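Local coordinates for protein mialostatin (Ixodes ricinus, PDB 6ZTK) that inhibits cysteine proteases, including digestive cathepsins of the tick midgut and several host cathepsins, and so restrains proteolysis of blood proteins, at residues K34-T39 with V70-V75; N79-F84 with V114-I119; A47-S52 with N126-L131. One frame throughout, in Å; residues are numbered along the deposited sequence.

Contact 1: K34-T39 with V70-V75; sequences KTQDPT and VQTQIV. With TRT (fragment of triton X-100), chain C.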
# COMPACT_ATOMS: atom_id res chain seq x y z
N LYS A 34 -0.87 -1.83 -17.92
CA LYS A 34 0.31 -2.58 -18.33
C LYS A 34 0.88 -3.26 -17.09
O LYS A 34 1.13 -2.59 -16.08
CB LYS A 34 1.37 -1.63 -18.90
CG LYS A 34 2.67 -2.31 -19.25
CD LYS A 34 3.68 -1.43 -19.92
CE LYS A 34 4.94 -2.17 -20.30
NZ LYS A 34 5.95 -1.28 -20.89
N THR A 35 1.14 -4.56 -17.16
CA THR A 35 1.77 -5.27 -16.04
C THR A 35 3.23 -4.91 -15.86
O THR A 35 3.98 -4.85 -16.84
CB THR A 35 1.64 -6.78 -16.30
OG1 THR A 35 0.23 -7.02 -16.33
CG2 THR A 35 2.33 -7.58 -15.22
N GLN A 36 3.65 -4.75 -14.63
CA GLN A 36 5.02 -4.40 -14.28
C GLN A 36 5.54 -5.45 -13.31
O GLN A 36 4.76 -6.29 -12.78
CB GLN A 36 5.12 -3.01 -13.66
CG GLN A 36 4.54 -1.90 -14.52
CD GLN A 36 5.39 -1.50 -15.71
OE1 GLN A 36 6.57 -1.88 -15.81
NE2 GLN A 36 4.84 -0.72 -16.60
N ASP A 37 6.83 -5.40 -13.07
CA ASP A 37 7.55 -6.34 -12.18
C ASP A 37 7.32 -5.99 -10.72
O ASP A 37 7.78 -4.94 -10.26
CB ASP A 37 9.05 -6.26 -12.45
CG ASP A 37 9.88 -7.29 -11.71
OD1 ASP A 37 9.39 -7.92 -10.73
OD2 ASP A 37 11.04 -7.45 -12.14
N PRO A 38 6.56 -6.80 -9.94
CA PRO A 38 6.22 -6.46 -8.56
C PRO A 38 7.39 -6.61 -7.58
O PRO A 38 7.21 -6.28 -6.42
CB PRO A 38 5.08 -7.44 -8.24
CG PRO A 38 5.46 -8.68 -9.06
CD PRO A 38 6.03 -8.12 -10.34
N THR A 39 8.56 -7.03 -8.04
CA THR A 39 9.77 -7.02 -7.18
C THR A 39 10.50 -5.68 -7.24
O THR A 39 11.49 -5.53 -6.48
CB THR A 39 10.73 -8.17 -7.56
OG1 THR A 39 11.37 -7.85 -8.79
CG2 THR A 39 10.02 -9.51 -7.63
N VAL A 70 1.47 -5.34 -9.86
CA VAL A 70 1.56 -3.90 -10.20
C VAL A 70 1.14 -3.72 -11.64
O VAL A 70 1.71 -4.41 -12.51
CB VAL A 70 2.98 -3.37 -10.04
CG1 VAL A 70 3.06 -1.89 -10.44
CG2 VAL A 70 3.44 -3.54 -8.65
N GLN A 71 0.20 -2.82 -11.88
CA GLN A 71 -0.12 -2.42 -13.26
C GLN A 71 -0.05 -0.90 -13.33
O GLN A 71 -0.29 -0.22 -12.30
CB GLN A 71 -1.52 -2.86 -13.64
CG GLN A 71 -1.66 -4.40 -13.74
CD GLN A 71 -3.13 -4.72 -13.69
OE1 GLN A 71 -3.79 -4.61 -12.65
NE2 GLN A 71 -3.66 -5.10 -14.82
N THR A 72 0.21 -0.38 -14.53
CA THR A 72 0.36 1.08 -14.71
C THR A 72 -0.45 1.57 -15.89
O THR A 72 -0.68 0.83 -16.88
CB THR A 72 1.83 1.46 -14.83
OG1 THR A 72 2.34 0.77 -15.98
CG2 THR A 72 2.64 1.20 -13.60
N GLN A 73 -0.78 2.85 -15.84
CA GLN A 73 -1.43 3.53 -16.98
C GLN A 73 -1.11 5.00 -16.90
O GLN A 73 -1.10 5.54 -15.79
CB GLN A 73 -2.97 3.48 -17.00
CG GLN A 73 -3.57 2.33 -17.69
CD GLN A 73 -5.06 2.56 -17.80
OE1 GLN A 73 -5.80 1.91 -17.07
NE2 GLN A 73 -5.45 3.58 -18.57
N ILE A 74 -0.87 5.62 -18.05
CA ILE A 74 -0.61 7.08 -18.14
C ILE A 74 -1.90 7.76 -18.53
O ILE A 74 -2.35 7.62 -19.67
CB ILE A 74 0.53 7.37 -19.10
CG1 ILE A 74 1.83 6.70 -18.63
CG2 ILE A 74 0.68 8.85 -19.32
CD1 ILE A 74 2.90 6.67 -19.73
N VAL A 75 -2.46 8.50 -17.59
CA VAL A 75 -3.64 9.38 -17.79
C VAL A 75 -3.40 10.57 -16.88
O VAL A 75 -3.45 10.44 -15.64
CB VAL A 75 -4.96 8.70 -17.41
CG1 VAL A 75 -6.10 9.70 -17.64
CG2 VAL A 75 -5.24 7.44 -18.17
O24 TRT C . -11.32 15.66 -6.67
C23 TRT C . -9.96 15.90 -6.87
C22 TRT C . -9.20 14.92 -5.99
O21 TRT C . -8.28 14.16 -6.77
C20 TRT C . -8.82 12.96 -7.32
C19 TRT C . -8.61 12.96 -8.82
O18 TRT C . -7.22 13.10 -9.11
C17 TRT C . -6.95 13.54 -10.45
C16 TRT C . -6.75 12.37 -11.40
O15 TRT C . -7.53 11.25 -10.96
C12 TRT C . -7.81 10.23 -11.85
C13 TRT C . -6.90 9.76 -12.77
C14 TRT C . -7.24 8.72 -13.63
C11 TRT C . -9.05 9.64 -11.76
C10 TRT C . -9.37 8.59 -12.60
C9 TRT C . -8.50 8.12 -13.57
C6 TRT C . -8.94 7.04 -14.58
C8 TRT C . -9.38 7.91 -15.75
C7 TRT C . -10.17 6.22 -14.16
C5 TRT C . -7.78 6.19 -15.17
C1 TRT C . -7.11 5.03 -14.41
C2 TRT C . -8.01 3.80 -14.48
C4 TRT C . -6.87 5.38 -12.95
C3 TRT C . -5.76 4.71 -15.06
O HOH W 1 -2.01 -5.69 -17.21
O HOH W 2 2.58 -7.43 -11.63
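Lys34 and Thr72 pair through their backbones where the short N-terminal strand 34-36 lies antiparallel along strand 60-74, at the margin of the cystatin sheet. Lys34 N donates to Thr72 O (2.9 Å) and Thr72 N returns a bond of equal length to Lys34 O. Further along, Gln36 N donates to Val70 O. Thr35 and Gln71 form the non-hydrogen-bonded pair between them, and Gln71 CA comes within 3.1 Å of Lys34 O in a CA-H...O contact.

Among the side chains, the amide of Gln36 makes the direct hydrogen bond between the strands. Its chain bends at chi2 (-74°), which brings NE2 to Thr72 OG1 at 3.0 Å, with the hydroxyl lying in the amide plane. The two side chains meet at about a right angle. Nonpolar contact is slighter: Gln36 CB lies 4.0 Å from Val70 CG1, and Pro38 CA is 4.0 Å from Val70 CG2, while Phe43 of helix 41-52 packs on both Gln36 and Val70.

Water completes the join. One molecule links Thr35 OG1 (2.7 Å) to Gln71 NE2, on the face where Trp33 touches Gln71; another accepts from Val70 N and donates to Gln36 O (2.7 Å).

Such chemistry implies an edge strand held mainly by polar bonds, direct and water-mediated, with little hydrophobic burial beyond Val70.

Contact 2: N79-F84 with V114-I119; sequences NYKLKF and VCTSII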
# COMPACT_ATOMS: atom_id res chain seq x y z
N ASN A 79 -0.25 6.45 -13.22
CA ASN A 79 -1.15 5.78 -12.27
C ASN A 79 -0.68 4.35 -12.04
O ASN A 79 -0.30 3.66 -13.01
CB ASN A 79 -2.58 5.77 -12.80
CG ASN A 79 -3.05 7.18 -13.07
OD1 ASN A 79 -3.40 7.88 -12.12
ND2 ASN A 79 -2.99 7.62 -14.31
N TYR A 80 -0.75 3.93 -10.79
CA TYR A 80 -0.28 2.61 -10.34
C TYR A 80 -1.43 1.88 -9.69
O TYR A 80 -2.08 2.41 -8.76
CB TYR A 80 0.88 2.75 -9.34
CG TYR A 80 2.08 3.41 -9.90
CD1 TYR A 80 2.17 4.80 -9.89
CD2 TYR A 80 3.12 2.72 -10.51
CE1 TYR A 80 3.25 5.45 -10.44
CE2 TYR A 80 4.20 3.37 -11.08
CZ TYR A 80 4.29 4.74 -11.01
OH TYR A 80 5.34 5.35 -11.64
N LYS A 81 -1.75 0.68 -10.14
CA LYS A 81 -2.76 -0.18 -9.52
C LYS A 81 -1.99 -1.31 -8.83
O LYS A 81 -1.32 -2.10 -9.53
CB LYS A 81 -3.77 -0.72 -10.53
CG LYS A 81 -4.81 -1.61 -9.90
CD LYS A 81 -5.87 -2.02 -10.95
CE LYS A 81 -6.85 -2.99 -10.33
NZ LYS A 81 -7.79 -3.53 -11.35
N LEU A 82 -2.02 -1.31 -7.50
CA LEU A 82 -1.20 -2.22 -6.66
C LEU A 82 -2.10 -3.21 -5.96
O LEU A 82 -3.10 -2.81 -5.33
CB LEU A 82 -0.45 -1.38 -5.64
CG LEU A 82 0.36 -0.23 -6.20
CD1 LEU A 82 1.00 0.55 -5.03
CD2 LEU A 82 1.43 -0.70 -7.13
N LYS A 83 -1.69 -4.48 -5.98
CA LYS A 83 -2.37 -5.51 -5.19
C LYS A 83 -1.39 -6.13 -4.22
O LYS A 83 -0.32 -6.50 -4.67
CB LYS A 83 -2.94 -6.61 -6.09
CG LYS A 83 -3.70 -7.67 -5.32
CD LYS A 83 -4.12 -8.81 -6.27
CE LYS A 83 -4.82 -9.92 -5.51
NZ LYS A 83 -5.17 -11.03 -6.44
N PHE A 84 -1.69 -6.07 -2.94
CA PHE A 84 -0.71 -6.47 -1.92
C PHE A 84 -1.40 -7.00 -0.70
O PHE A 84 -2.54 -6.64 -0.39
CB PHE A 84 0.17 -5.25 -1.59
CG PHE A 84 -0.57 -3.99 -1.26
CD1 PHE A 84 -0.95 -3.67 0.04
CD2 PHE A 84 -0.89 -3.16 -2.29
CE1 PHE A 84 -1.68 -2.53 0.32
CE2 PHE A 84 -1.64 -2.03 -2.02
CZ PHE A 84 -2.02 -1.71 -0.72
N VAL A 114 -6.11 -8.68 1.82
CA VAL A 114 -5.55 -8.49 0.47
C VAL A 114 -6.20 -7.23 -0.09
O VAL A 114 -7.43 -7.13 -0.11
CB VAL A 114 -5.74 -9.70 -0.45
CG1 VAL A 114 -7.13 -10.21 -0.50
CG2 VAL A 114 -5.15 -9.46 -1.82
N CYS A 115 -5.35 -6.29 -0.47
CA CYS A 115 -5.83 -4.94 -0.81
C CYS A 115 -5.42 -4.57 -2.24
O CYS A 115 -4.36 -4.95 -2.75
CB CYS A 115 -5.18 -3.98 0.13
SG CYS A 115 -5.60 -4.28 1.87
N THR A 116 -6.27 -3.81 -2.87
CA THR A 116 -5.99 -3.16 -4.15
C THR A 116 -6.06 -1.67 -3.93
O THR A 116 -7.09 -1.18 -3.39
CB THR A 116 -6.98 -3.64 -5.23
OG1 THR A 116 -6.80 -5.07 -5.36
CG2 THR A 116 -6.71 -2.99 -6.56
N SER A 117 -5.07 -0.94 -4.41
CA SER A 117 -5.03 0.54 -4.27
C SER A 117 -4.55 1.14 -5.57
O SER A 117 -3.61 0.62 -6.15
CB SER A 117 -4.14 0.93 -3.12
OG SER A 117 -4.10 2.34 -2.95
N ILE A 118 -5.24 2.20 -6.02
CA ILE A 118 -4.77 2.98 -7.18
C ILE A 118 -4.15 4.29 -6.67
O ILE A 118 -4.82 4.98 -5.92
CB ILE A 118 -5.89 3.23 -8.17
CG1 ILE A 118 -6.38 1.90 -8.74
CG2 ILE A 118 -5.39 4.15 -9.25
CD1 ILE A 118 -7.65 2.02 -9.55
N ILE A 119 -2.95 4.57 -7.12
CA ILE A 119 -2.22 5.80 -6.76
C ILE A 119 -2.02 6.62 -8.03
O ILE A 119 -1.46 6.11 -9.02
CB ILE A 119 -0.91 5.48 -6.07
CG1 ILE A 119 -1.15 4.63 -4.82
CG2 ILE A 119 -0.17 6.75 -5.72
CD1 ILE A 119 0.12 4.36 -4.12
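The Phe84 ring receives Cys115 over one face and Ser117 at its edge, on the side of the sheet that, in the cystatin fold, wraps round the single helix. Cys115 CB stands 4.2 Å from the ring centroid in a CH-pi contact, while the Cys115 sulfur comes at the same ring obliquely. Cys115 O lies over that face too, 3.9 Å above the plane of the Phe84 ring but offset toward the rim. Ser117 CB meets the edge, near the ring plane, 4.0 Å from Phe84 CE2. Phe84 CG sits between its own backbone N and carbonyl carbon (chi1 51°), a choice that swings the ring across to strand 113-122. The Tyr80 ring, in contrast, meets the other strand at its edge, where Ile119 O lies near its plane.

Strands 78-92 and 113-122, neighbours within the sheet, run antiparallel. Three hydrogen-bonded pairs, Tyr80 with Ile119, Leu82 with Ser117 and Phe84 with Cys115, supply six backbone bonds, and all six residues turn their side chains to the face covered by helix 41-52. On that face Leu82 CD1 touches Ile119 CD1 at 4.0 Å, and Cys115 is disulfide-bonded to Cys135, tying the strand to its neighbour 127-136. The buried Ser117 hydroxyl is satisfied by Ser132 O.

The reverse face has a different character. Lys81 and Lys83 are fully extended, and their aliphatic stretches serve as hydrophobic surface beside the opposing strand: Lys81 CG lies against Ile118 CG1, Lys81 CE rests 3.8 Å from Thr116 CG2, and Lys83 CE comes to 3.7 Å from Val114 CG2.

Contact 3: A47-S52 with N126-L131; sequences AHYAVS and NIKRVL. With TRT (fragment of triton X-100), chain C; SO4 (sulfate ion), chain D.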
# COMPACT_ATOMS: atom_id res chain seq x y z
N ALA A 47 3.30 0.97 -2.36
CA ALA A 47 2.36 0.22 -1.52
C ALA A 47 2.43 0.65 -0.07
O ALA A 47 1.41 0.79 0.60
CB ALA A 47 2.61 -1.28 -1.69
N HIS A 48 3.65 0.88 0.43
CA HIS A 48 3.81 1.39 1.81
C HIS A 48 3.17 2.80 1.90
O HIS A 48 2.51 3.08 2.90
CB HIS A 48 5.27 1.40 2.22
CG HIS A 48 5.75 0.06 2.66
ND1 HIS A 48 5.39 -0.48 3.90
CD2 HIS A 48 6.54 -0.86 2.05
CE1 HIS A 48 5.90 -1.72 3.97
NE2 HIS A 48 6.58 -1.99 2.85
N TYR A 49 3.35 3.61 0.86
CA TYR A 49 2.67 4.92 0.87
C TYR A 49 1.16 4.71 1.04
O TYR A 49 0.49 5.33 1.86
CB TYR A 49 2.99 5.79 -0.33
CG TYR A 49 2.17 7.02 -0.31
CD1 TYR A 49 2.40 8.04 0.62
CD2 TYR A 49 1.13 7.18 -1.21
CE1 TYR A 49 1.59 9.18 0.64
CE2 TYR A 49 0.35 8.33 -1.20
CZ TYR A 49 0.54 9.28 -0.24
OH TYR A 49 -0.27 10.41 -0.26
N ALA A 50 0.57 3.80 0.24
CA ALA A 50 -0.87 3.59 0.27
C ALA A 50 -1.30 3.21 1.67
O ALA A 50 -2.27 3.71 2.20
CB ALA A 50 -1.24 2.52 -0.75
N VAL A 51 -0.64 2.22 2.30
CA VAL A 51 -1.08 1.74 3.66
C VAL A 51 -0.95 2.88 4.67
O VAL A 51 -1.79 2.94 5.58
CB VAL A 51 -0.36 0.49 4.21
CG1 VAL A 51 -0.52 -0.68 3.29
CG2 VAL A 51 1.08 0.67 4.64
N SER A 52 -0.01 3.77 4.46
CA SER A 52 0.23 4.89 5.43
C SER A 52 -0.98 5.83 5.43
O SER A 52 -1.10 6.61 6.40
CB SER A 52 1.46 5.63 5.12
OG SER A 52 1.37 6.56 4.09
N ASN A 126 6.40 15.90 -8.06
CA ASN A 126 6.53 15.03 -6.85
C ASN A 126 5.19 14.87 -6.11
O ASN A 126 5.21 14.80 -4.86
CB ASN A 126 7.63 15.56 -5.91
CG ASN A 126 8.08 14.53 -4.90
OD1 ASN A 126 8.45 13.40 -5.24
ND2 ASN A 126 8.03 14.91 -3.63
N ILE A 127 4.06 14.75 -6.83
CA ILE A 127 2.69 14.55 -6.28
C ILE A 127 2.33 13.07 -6.28
O ILE A 127 2.64 12.38 -7.27
CB ILE A 127 1.67 15.30 -7.12
CG1 ILE A 127 1.78 16.81 -6.88
CG2 ILE A 127 0.24 14.80 -6.91
CD1 ILE A 127 0.69 17.54 -7.58
N LYS A 128 1.76 12.57 -5.17
CA LYS A 128 1.25 11.20 -5.07
C LYS A 128 -0.04 11.29 -4.28
O LYS A 128 -0.08 11.97 -3.22
CB LYS A 128 2.10 10.20 -4.26
CG LYS A 128 3.52 9.92 -4.63
CD LYS A 128 4.11 8.87 -3.70
CE LYS A 128 4.14 9.26 -2.24
NZ LYS A 128 5.44 9.86 -1.86
N ARG A 129 -1.10 10.65 -4.78
CA ARG A 129 -2.43 10.69 -4.15
C ARG A 129 -3.07 9.32 -4.28
O ARG A 129 -3.16 8.80 -5.38
CB ARG A 129 -3.35 11.72 -4.83
CG ARG A 129 -4.80 11.68 -4.41
CD ARG A 129 -5.57 12.69 -5.25
NE ARG A 129 -6.99 12.79 -4.97
CZ ARG A 129 -7.77 13.75 -5.46
NH1 ARG A 129 -7.23 14.66 -6.26
NH2 ARG A 129 -9.06 13.78 -5.18
N VAL A 130 -3.52 8.79 -3.15
CA VAL A 130 -4.30 7.53 -3.21
C VAL A 130 -5.70 7.84 -3.72
O VAL A 130 -6.42 8.61 -3.08
CB VAL A 130 -4.37 6.85 -1.84
CG1 VAL A 130 -5.29 5.64 -1.89
CG2 VAL A 130 -2.99 6.45 -1.37
N LEU A 131 -6.08 7.23 -4.84
CA LEU A 131 -7.46 7.42 -5.36
C LEU A 131 -8.43 6.39 -4.80
O LEU A 131 -9.62 6.68 -4.67
CB LEU A 131 -7.44 7.29 -6.88
CG LEU A 131 -6.60 8.30 -7.65
CD1 LEU A 131 -6.75 8.05 -9.15
CD2 LEU A 131 -7.02 9.70 -7.27
O24 TRT C . -11.32 15.66 -6.67
C23 TRT C . -9.96 15.90 -6.87
C22 TRT C . -9.20 14.92 -5.99
O21 TRT C . -8.28 14.16 -6.77
C20 TRT C . -8.82 12.96 -7.32
C19 TRT C . -8.61 12.96 -8.82
O18 TRT C . -7.22 13.10 -9.11
C17 TRT C . -6.95 13.54 -10.45
C16 TRT C . -6.75 12.37 -11.40
O15 TRT C . -7.53 11.25 -10.96
C12 TRT C . -7.81 10.23 -11.85
C13 TRT C . -6.90 9.76 -12.77
C14 TRT C . -7.24 8.72 -13.63
C11 TRT C . -9.05 9.64 -11.76
C10 TRT C . -9.37 8.59 -12.60
C9 TRT C . -8.50 8.12 -13.57
C6 TRT C . -8.94 7.04 -14.58
C8 TRT C . -9.38 7.91 -15.75
C7 TRT C . -10.17 6.22 -14.16
C5 TRT C . -7.78 6.19 -15.17
C1 TRT C . -7.11 5.03 -14.41
C2 TRT C . -8.01 3.80 -14.48
C4 TRT C . -6.87 5.38 -12.95
C3 TRT C . -5.76 4.71 -15.06
S SO4 D . 8.05 -4.62 1.30
O1 SO4 D . 7.10 -4.43 2.37
O2 SO4 D . 7.38 -5.15 0.12
O3 SO4 D . 9.05 -5.56 1.75
O4 SO4 D . 8.69 -3.36 0.96
O HOH W 3 -3.10 10.20 -0.69
O HOH W 4 1.28 12.81 -0.58
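Tyr49 and Lys128 bring helix 41-52 and strand 127-136 together through a lysine laid over an aromatic face. The helix packs here on the antiparallel cystatin sheet, against its outermost strand. The tyrosine reaches out from the helix with CG anti to the backbone N (chi1 175°), which carries its ring to the strand. Lys128 answers with a chain that is straight at first and then turns at chi3 (-61°), bringing CE over the middle of the ring, 3.6 Å from the Tyr49 centroid, in a CH-pi contact. Its chi4 (-94°), away from the staggered values, then directs NZ, which stays over the same face at 4.7 Å from the Tyr49 centroid, a cation-pi interaction.

Val130 fills the adjoining place. Its CG2 branch is the one that touches, lying 3.8 Å from Tyr49 CE2 and 3.9 Å from Ala50 CA; Ser117 of strand 113-122 packs on both Val130 and Ala50. Beyond the ring, Tyr49 OH joins the strand through two waters, one accepting from Val130 N and the other donating to Lys128 O.

Arg129, between the two inward residues, points away from the helix. The detergent fragment lies on that side, with its C12 3.6 Å from Leu131 CD1; its overlap with Arg129, deposited in two conformers, is too close to be trusted.

In chemical terms, the helix meets this outer strand chiefly through one aromatic residue, its face taking the lysine and a ring carbon the valine, with Ala50 on Val130 adding a small apolar contact. The join therefore rests on cation-pi and nonpolar packing, and the tyrosine hydroxyl reaches the strand backbone by way of water.

From the N terminus, the chain lays down strand 34-36, then helix 41-52, before strand 60-74 returns to close contact 1. The loop thus shut contains the helix segment that opens contact 3, so contacts 1 and 3 cross along the sequence. Contact 2 opens only after contact 1 has closed; the two stand in series, joined where Gln71 O and Gln73 O meet Lys81 N and Asn79 N on the next strand. Contact 2 in turn nests inside the long loop closed by contact 3, and Ile118 O reaches Leu131 N between them. Contact 1 joins the first outer strand to strand 60-74, contact 2 pairs two inner strands, and contact 3 sets the helix against the last outer strand.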